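Side-chain contacts in EvdMO1 (Micromonospora carbonacea, PDB 5T39), which probably transfers a methyl group from S-adenosyl-L-methionine to a sugar during everninomicin biosynthesis, as the methyltransferase domain of a fused methyltransferase-oxidase: residues G151-V156 and A161-A166; I173-H178 and A219-A224; R78-G83 and L136-L141. One frame throughout, in Å; residues are numbered along the deposited sequence. Where two conformers were deposited one is given.

Interaction 1 (G151-V156 and A161-A166); sequences GLLYHV and ALLKDA. With SAH (S-adenosyl-L-homocysteine), chain B.
Three side chains of the loop 151-156 gather on one methyl of L162, a residue of helix 159-169. L152 CD2 and L153 CD1 each lie 4.0 Å from L162 CD2, with V156 CG1 looser at 4.4 Å from that same atom. L152 crosses L162 at about a right angle, whereas L153 slides past it in the opposite direction. Holding CG anti to the backbone N (chi1 -176°) carries the forked end of L162 out toward the loop, where a branched leucine can serve several neighbours. L163 adds a second crossing, its CD2 4.2 Å from L153 CD1.

The ligand contacts come from the same loop. L152 CD1 turns away from the helix to S-adenosyl-L-homocysteine, 3.6 Å from O4' and just as near C8. Cutting L152 back to an alanine removes both methyls and would probably leave L162 CD2 short of one neighbour and open a gap beside ligand O4' and C8. G151 brings its O to 3.3 Å from ligand C5'; glycine suits the position, because its phi is positive and a CB would collide with ligand CG. H155 CD2 approaches C5' obliquely.

Among backbone bonds, H155 N to L152 O curls the loop into a turn. A loop leaving strand 146-150 to line the cofactor pocket, backed by the following helix, is characteristic of the Rossmann-like fold of SAM-dependent methyltransferases.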
# COMPACT_ATOMS: atom_id res chain seq x y z
N GLY A 151 -2.01 4.20 1.19
CA GLY A 151 -3.26 3.81 1.81
C GLY A 151 -3.12 2.98 3.06
O GLY A 151 -4.07 2.30 3.44
N LEU A 152 -1.97 3.04 3.74
CA LEU A 152 -1.67 2.12 4.82
C LEU A 152 -1.24 2.80 6.11
O LEU A 152 -1.54 2.31 7.20
CB LEU A 152 -0.57 1.14 4.39
CG LEU A 152 -0.15 0.09 5.42
CD1 LEU A 152 -1.33 -0.77 5.85
CD2 LEU A 152 0.97 -0.77 4.86
N LEU A 153 -0.52 3.93 6.02
CA LEU A 153 0.13 4.47 7.21
C LEU A 153 -0.87 4.85 8.29
O LEU A 153 -0.53 4.83 9.48
CB LEU A 153 0.98 5.68 6.81
CG LEU A 153 1.95 6.17 7.88
CD1 LEU A 153 3.06 5.19 8.13
CD2 LEU A 153 2.54 7.52 7.51
N TYR A 154 -2.09 5.22 7.90
CA TYR A 154 -3.15 5.62 8.82
C TYR A 154 -3.99 4.43 9.29
O TYR A 154 -5.04 4.63 9.91
CB TYR A 154 -4.02 6.73 8.20
CG TYR A 154 -4.55 6.41 6.84
CD1 TYR A 154 -3.79 6.65 5.70
CD2 TYR A 154 -5.82 5.87 6.67
CE1 TYR A 154 -4.28 6.37 4.45
CE2 TYR A 154 -6.31 5.58 5.42
CZ TYR A 154 -5.53 5.83 4.31
OH TYR A 154 -6.02 5.54 3.05
N HIS A 155 -3.52 3.21 9.04
CA HIS A 155 -4.13 1.98 9.54
C HIS A 155 -3.28 1.26 10.58
O HIS A 155 -3.59 0.12 10.93
CB HIS A 155 -4.45 1.02 8.40
CG HIS A 155 -5.49 1.52 7.45
ND1 HIS A 155 -6.79 1.74 7.84
CD2 HIS A 155 -5.45 1.80 6.13
CE1 HIS A 155 -7.50 2.14 6.80
NE2 HIS A 155 -6.70 2.19 5.75
N VAL A 156 -2.22 1.90 11.09
CA VAL A 156 -1.34 1.27 12.07
C VAL A 156 -1.27 2.12 13.34
O VAL A 156 -1.58 3.31 13.36
CB VAL A 156 0.07 0.97 11.52
CG1 VAL A 156 -0.02 0.09 10.26
CG2 VAL A 156 0.84 2.25 11.23
N ALA A 161 7.13 3.70 13.17
CA ALA A 161 7.82 2.42 13.13
C ALA A 161 7.68 1.75 11.77
O ALA A 161 8.60 1.04 11.35
CB ALA A 161 7.29 1.52 14.23
N LEU A 162 6.56 1.94 11.09
CA LEU A 162 6.43 1.42 9.73
C LEU A 162 7.43 2.11 8.80
O LEU A 162 8.03 1.46 7.93
CB LEU A 162 4.99 1.58 9.25
CG LEU A 162 4.70 0.98 7.88
CD1 LEU A 162 5.07 -0.50 7.84
CD2 LEU A 162 3.23 1.20 7.52
N LEU A 163 7.62 3.41 8.97
CA LEU A 163 8.60 4.12 8.17
C LEU A 163 10.01 3.62 8.46
O LEU A 163 10.82 3.45 7.54
CB LEU A 163 8.48 5.62 8.40
CG LEU A 163 7.13 6.22 8.01
CD1 LEU A 163 7.08 7.68 8.40
CD2 LEU A 163 6.81 6.06 6.53
N LYS A 164 10.33 3.37 9.73
CA LYS A 164 11.62 2.77 10.07
C LYS A 164 11.79 1.41 9.41
O LYS A 164 12.88 1.07 8.93
CB LYS A 164 11.77 2.62 11.57
CG LYS A 164 12.14 3.88 12.29
CD LYS A 164 12.33 3.64 13.78
CE LYS A 164 13.50 2.71 14.06
NZ LYS A 164 13.73 2.51 15.52
N ASP A 165 10.73 0.60 9.39
CA ASP A 165 10.82 -0.71 8.76
C ASP A 165 11.09 -0.60 7.27
O ASP A 165 11.88 -1.37 6.72
CB ASP A 165 9.54 -1.50 9.03
CG ASP A 165 9.60 -2.23 10.34
OD1 ASP A 165 10.71 -2.69 10.69
OD2 ASP A 165 8.56 -2.36 11.01
N ALA A 166 10.47 0.36 6.60
CA ALA A 166 10.78 0.58 5.19
C ALA A 166 12.25 0.92 5.00
O ALA A 166 12.90 0.41 4.09
CB ALA A 166 9.88 1.68 4.63
N SAH B . -2.42 0.05 -0.98
CA SAH B . -3.77 -0.00 -1.55
CB SAH B . -4.81 -0.46 -0.54
CG SAH B . -4.94 0.47 0.67
SD SAH B . -6.26 -0.06 1.79
C SAH B . -4.15 1.37 -2.08
O SAH B . -5.20 1.52 -2.71
OXT SAH B . -3.41 2.32 -1.84
C5' SAH B . -5.24 -0.78 3.10
C4' SAH B . -4.72 -2.19 2.79
O4' SAH B . -3.73 -2.50 3.77
C3' SAH B . -5.80 -3.26 2.88
O3' SAH B . -5.62 -4.27 1.91
C2' SAH B . -5.60 -3.78 4.29
O2' SAH B . -6.10 -5.08 4.56
C1' SAH B . -4.09 -3.69 4.44
N9 SAH B . -3.60 -3.62 5.81
C8 SAH B . -4.12 -2.87 6.84
N7 SAH B . -3.38 -3.03 7.95
C5 SAH B . -2.38 -3.91 7.63
C6 SAH B . -1.34 -4.46 8.37
N6 SAH B . -1.14 -4.21 9.66
N1 SAH B . -0.49 -5.32 7.74
C2 SAH B . -0.68 -5.62 6.42
N3 SAH B . -1.69 -5.13 5.66
C4 SAH B . -2.51 -4.27 6.29

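Interaction 2 (I173-H178 and A219-A224); sequences IYLSTH and ASLFAA
L221 leaves helix 218-228 with CG anti to the backbone N (chi1 174°), a torsion that extends the leucine toward L175 and T177 on strand 172-180 and presents one methyl to each. L175 adopts the same extended form, and the two leucines slide past each other in opposite directions until L175 CD2 lies 4.2 Å from L221 CD1. T177 meets L221 differently. Its OG1 takes the place anti to the backbone N (chi1 -171°), which leaves CG2 between the N and the carbonyl carbon; from there it faces L221 tip to tip, with T177 CG2 4.2 Å from L221 CD2.

L175 and T177 are two apart on an extended strand and therefore point to the same face of the seven-stranded sheet, a face that helix 218-228 helps to cover. The helix stands well off, the nearest CA atoms, those of T177 and L221, being 9.8 Å apart, and L221 is long enough to bridge much of that gap. L153 touches both T177 and L221 and fills in beside them.

Threonine suits this buried site because its two branches divide the work. The hydroxyl is spent locally, T177 OG1 donating to H178 O over 2.9 Å, while the methyl faces the helix. With no hydrogen bond between the segments, strand and helix are held here by apolar contact that depends on fit and burial, without the directionality of a hydrogen bond.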
# COMPACT_ATOMS: atom_id res chain seq x y z
N ILE A 173 11.08 5.40 -0.57
CA ILE A 173 9.68 5.12 -0.26
C ILE A 173 8.80 6.06 -1.07
O ILE A 173 9.07 7.26 -1.19
CB ILE A 173 9.40 5.23 1.25
CG1 ILE A 173 7.98 4.73 1.58
CG2 ILE A 173 9.65 6.65 1.78
CD1 ILE A 173 7.72 4.61 3.07
N TYR A 174 7.72 5.51 -1.63
CA TYR A 174 6.64 6.28 -2.23
C TYR A 174 5.49 6.16 -1.24
O TYR A 174 4.95 5.07 -1.06
CB TYR A 174 6.28 5.71 -3.59
CG TYR A 174 5.23 6.47 -4.36
CD1 TYR A 174 5.57 7.26 -5.45
CD2 TYR A 174 3.89 6.38 -4.02
CE1 TYR A 174 4.62 7.93 -6.18
CE2 TYR A 174 2.92 7.04 -4.75
CZ TYR A 174 3.30 7.82 -5.83
OH TYR A 174 2.37 8.50 -6.58
N LEU A 175 5.19 7.25 -0.54
CA LEU A 175 4.26 7.25 0.58
C LEU A 175 3.04 8.08 0.22
O LEU A 175 3.17 9.28 -0.05
CB LEU A 175 4.95 7.84 1.81
CG LEU A 175 4.06 7.98 3.05
CD1 LEU A 175 3.67 6.61 3.58
CD2 LEU A 175 4.76 8.81 4.11
N SER A 176 1.87 7.47 0.25
CA SER A 176 0.61 8.18 0.07
C SER A 176 -0.20 7.95 1.34
O SER A 176 -0.45 6.79 1.71
CB SER A 176 -0.13 7.65 -1.15
OG SER A 176 -1.37 8.30 -1.33
N THR A 177 -0.54 9.03 2.04
CA THR A 177 -1.19 8.89 3.33
C THR A 177 -2.03 10.12 3.65
O THR A 177 -1.79 11.21 3.13
CB THR A 177 -0.14 8.68 4.44
OG1 THR A 177 -0.80 8.34 5.67
CG2 THR A 177 0.76 9.89 4.64
N HIS A 178 -2.98 9.93 4.56
CA HIS A 178 -3.56 11.05 5.27
C HIS A 178 -2.68 11.44 6.46
O HIS A 178 -1.89 10.65 6.98
CB HIS A 178 -4.92 10.69 5.83
CG HIS A 178 -5.93 10.35 4.78
ND1 HIS A 178 -6.31 11.22 3.79
CD2 HIS A 178 -6.67 9.23 4.60
CE1 HIS A 178 -7.22 10.65 3.02
NE2 HIS A 178 -7.46 9.44 3.49
N ALA A 219 4.00 18.07 11.08
CA ALA A 219 5.37 18.15 11.57
C ALA A 219 5.86 16.79 12.02
O ALA A 219 7.01 16.43 11.81
CB ALA A 219 5.46 19.16 12.71
N SER A 220 4.99 16.02 12.68
CA SER A 220 5.41 14.71 13.17
C SER A 220 5.59 13.72 12.03
O SER A 220 6.46 12.85 12.11
CB SER A 220 4.42 14.18 14.20
OG SER A 220 4.39 15.03 15.33
N LEU A 221 4.78 13.82 10.97
CA LEU A 221 4.99 12.98 9.80
C LEU A 221 6.35 13.24 9.18
O LEU A 221 7.09 12.30 8.87
CB LEU A 221 3.87 13.22 8.78
CG LEU A 221 4.06 12.50 7.44
CD1 LEU A 221 4.09 10.99 7.62
CD2 LEU A 221 2.97 12.92 6.47
N PHE A 222 6.70 14.51 8.99
CA PHE A 222 8.00 14.83 8.40
C PHE A 222 9.13 14.44 9.34
O PHE A 222 10.16 13.93 8.89
CB PHE A 222 8.04 16.29 7.96
CG PHE A 222 7.41 16.50 6.61
CD1 PHE A 222 8.20 16.75 5.50
CD2 PHE A 222 6.05 16.41 6.43
CE1 PHE A 222 7.64 16.91 4.25
CE2 PHE A 222 5.48 16.54 5.17
CZ PHE A 222 6.28 16.80 4.08
N ALA A 223 8.96 14.66 10.65
CA ALA A 223 9.98 14.22 11.59
C ALA A 223 10.15 12.70 11.56
O ALA A 223 11.28 12.20 11.62
CB ALA A 223 9.64 14.69 13.01
N ALA A 224 9.05 11.96 11.47
CA ALA A 224 9.13 10.50 11.45
C ALA A 224 9.85 10.01 10.19
O ALA A 224 10.63 9.06 10.24
CB ALA A 224 7.73 9.90 11.54

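Interaction 3 (R78-G83 and L136-L141); sequences RILELG and LDFATL. With SAH (S-adenosyl-L-homocysteine), chain B.
F138 points its ring at the strand 78-82 and meets two leucines with a single corner. Its CE2 lies 4.1 Å from L82 CD2 and 4.2 Å from L80 CD2, and both methyls approach the ring obliquely. L82 and F138 come from opposite directions, while L80 runs slantwise to the phenylalanine. L141, three residues further on, crosses L80 at about a right angle and brings its CD1 to 4.0 Å from L80 CD2. One methyl of L80 is thus shared between an aromatic corner and an aliphatic tip. With CG anti to its carbonyl carbon (chi1 -84°), the F138 ring stands out from its turn toward the sheet, and L136 CD2 lies over one face, offset toward the rim, as L136 O sits in plane at the edge. Flat and apolar, the phenylalanine can slip in beside helix 159-169, touching D165 and V169.

L80 and L82 share one face of the first strand of the Rossmann-like core. Beyond them the strand ends at G83, where class I methyltransferases usually carry a glycine-rich motif; here G83 O accepts a hydrogen bond of 2.8 Å from the amino N of S-adenosyl-L-homocysteine. Glycine fits because phi is positive and a CB would strike ligand O4'.

The other segment is braced from within. D137 forms an Asx turn, its OD1 accepting from A139 N at 3.0 Å, 45° out of the carboxylate plane. T140 OG1 donates to D137 O over 2.7 Å, almost in line with the carbonyl bond (171°), and T140 N gives that oxygen a second donor.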
# COMPACT_ATOMS: atom_id res chain seq x y z
N ARG A 78 13.51 -4.39 -7.95
CA ARG A 78 12.96 -5.21 -6.87
C ARG A 78 12.19 -4.27 -5.95
O ARG A 78 12.81 -3.39 -5.35
CB ARG A 78 14.13 -5.88 -6.13
CG ARG A 78 13.78 -6.76 -4.96
CD ARG A 78 13.16 -8.06 -5.36
NE ARG A 78 12.73 -8.84 -4.20
CZ ARG A 78 11.76 -9.74 -4.25
NH1 ARG A 78 11.14 -9.96 -5.40
NH2 ARG A 78 11.40 -10.41 -3.16
N ILE A 79 10.87 -4.44 -5.86
CA ILE A 79 9.99 -3.51 -5.17
C ILE A 79 9.23 -4.25 -4.08
O ILE A 79 8.78 -5.38 -4.29
CB ILE A 79 8.98 -2.90 -6.17
CG1 ILE A 79 9.71 -2.10 -7.26
CG2 ILE A 79 7.97 -1.99 -5.47
CD1 ILE A 79 8.81 -1.68 -8.39
N LEU A 80 9.03 -3.58 -2.95
CA LEU A 80 8.18 -4.07 -1.87
C LEU A 80 6.94 -3.20 -1.83
O LEU A 80 7.05 -1.97 -1.71
CB LEU A 80 8.93 -3.97 -0.53
CG LEU A 80 8.14 -4.38 0.71
CD1 LEU A 80 7.74 -5.85 0.64
CD2 LEU A 80 8.97 -4.11 1.96
N GLU A 81 5.76 -3.81 -1.90
CA GLU A 81 4.49 -3.10 -1.79
C GLU A 81 3.82 -3.52 -0.49
O GLU A 81 3.65 -4.71 -0.22
CB GLU A 81 3.58 -3.40 -2.97
CG GLU A 81 2.21 -2.76 -2.80
CD GLU A 81 1.21 -3.27 -3.78
OE1 GLU A 81 0.10 -2.67 -3.82
OE2 GLU A 81 1.49 -4.26 -4.46
N LEU A 82 3.42 -2.54 0.31
CA LEU A 82 2.79 -2.79 1.61
C LEU A 82 1.29 -2.53 1.53
O LEU A 82 0.86 -1.44 1.15
CB LEU A 82 3.42 -1.89 2.67
CG LEU A 82 4.94 -2.04 2.80
CD1 LEU A 82 5.46 -1.10 3.85
CD2 LEU A 82 5.35 -3.46 3.10
N GLY A 83 0.49 -3.50 1.95
CA GLY A 83 -0.96 -3.35 1.90
C GLY A 83 -1.52 -3.51 0.50
O GLY A 83 -2.22 -2.62 -0.01
N LEU A 136 5.72 -8.01 11.58
CA LEU A 136 6.69 -8.67 10.72
C LEU A 136 8.10 -8.19 11.01
O LEU A 136 8.35 -7.00 11.19
CB LEU A 136 6.34 -8.33 9.28
CG LEU A 136 7.27 -8.83 8.18
CD1 LEU A 136 7.24 -10.33 8.10
CD2 LEU A 136 6.87 -8.21 6.85
N ASP A 137 9.06 -9.12 10.97
CA ASP A 137 10.48 -8.78 11.02
C ASP A 137 10.93 -8.44 9.60
O ASP A 137 11.18 -9.32 8.78
CB ASP A 137 11.27 -9.97 11.57
CG ASP A 137 12.76 -9.68 11.66
OD1 ASP A 137 13.19 -8.57 11.26
OD2 ASP A 137 13.50 -10.57 12.14
N PHE A 138 11.01 -7.14 9.30
CA PHE A 138 11.35 -6.72 7.95
C PHE A 138 12.76 -7.13 7.55
O PHE A 138 13.04 -7.20 6.35
CB PHE A 138 11.19 -5.20 7.80
CG PHE A 138 9.78 -4.75 7.50
CD1 PHE A 138 8.74 -4.94 8.41
CD2 PHE A 138 9.50 -4.08 6.31
CE1 PHE A 138 7.47 -4.48 8.12
CE2 PHE A 138 8.24 -3.63 6.02
CZ PHE A 138 7.22 -3.84 6.92
N ALA A 139 13.65 -7.41 8.51
CA ALA A 139 15.00 -7.85 8.18
C ALA A 139 15.03 -9.22 7.50
O ALA A 139 16.08 -9.62 7.00
CB ALA A 139 15.87 -7.88 9.44
N THR A 140 13.91 -9.93 7.47
CA THR A 140 13.83 -11.21 6.77
C THR A 140 13.54 -11.06 5.28
O THR A 140 13.55 -12.07 4.57
CB THR A 140 12.73 -12.10 7.37
OG1 THR A 140 11.45 -11.49 7.17
CG2 THR A 140 12.97 -12.35 8.85
N LEU A 141 13.27 -9.85 4.80
CA LEU A 141 12.76 -9.68 3.44
C LEU A 141 13.84 -9.39 2.40
O LEU A 141 13.54 -9.41 1.21
CB LEU A 141 11.75 -8.53 3.41
CG LEU A 141 10.55 -8.65 4.33
CD1 LEU A 141 9.71 -7.38 4.22
CD2 LEU A 141 9.74 -9.89 4.01
N SAH B . -2.42 0.05 -0.98
CA SAH B . -3.77 -0.00 -1.55
CB SAH B . -4.81 -0.46 -0.54
CG SAH B . -4.94 0.47 0.67
SD SAH B . -6.26 -0.06 1.79
C SAH B . -4.15 1.37 -2.08
O SAH B . -5.20 1.52 -2.71
OXT SAH B . -3.41 2.32 -1.84
C5' SAH B . -5.24 -0.78 3.10
C4' SAH B . -4.72 -2.19 2.79
O4' SAH B . -3.73 -2.50 3.77
C3' SAH B . -5.80 -3.26 2.88
O3' SAH B . -5.62 -4.27 1.91
C2' SAH B . -5.60 -3.78 4.29
O2' SAH B . -6.10 -5.08 4.56
C1' SAH B . -4.09 -3.69 4.44
N9 SAH B . -3.60 -3.62 5.81
C8 SAH B . -4.12 -2.87 6.84
N7 SAH B . -3.38 -3.03 7.95
C5 SAH B . -2.38 -3.91 7.63
C6 SAH B . -1.34 -4.46 8.37
N6 SAH B . -1.14 -4.21 9.66
N1 SAH B . -0.49 -5.32 7.74
C2 SAH B . -0.68 -5.62 6.42
N3 SAH B . -1.69 -5.13 5.66
C4 SAH B . -2.51 -4.27 6.29

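Interactions 2 and 3 each include a strand of the seven-stranded sheet, and interaction 1 packs against it through L162 and L163; only interactions 1 and 3 touch S-adenosyl-L-homocysteine. Their centres are about 12 Å apart and they meet directly: L152 CD2 lies 3.5 Å from L82 CB in an apolar join, and the carboxylate carbon D165 CG packs 3.4 Å from F138 CD1 of the ring. Interaction 1 also joins interaction 2, centre to centre about 9 Å away, through a probable hydrogen bond of 3.1 Å between G151 N and S176 O. Interactions 2 and 3 stay separate, nearest atoms about 6 Å apart. Interaction 2 lies further from the pocket, the T177 side chain about 10 Å from the ligand.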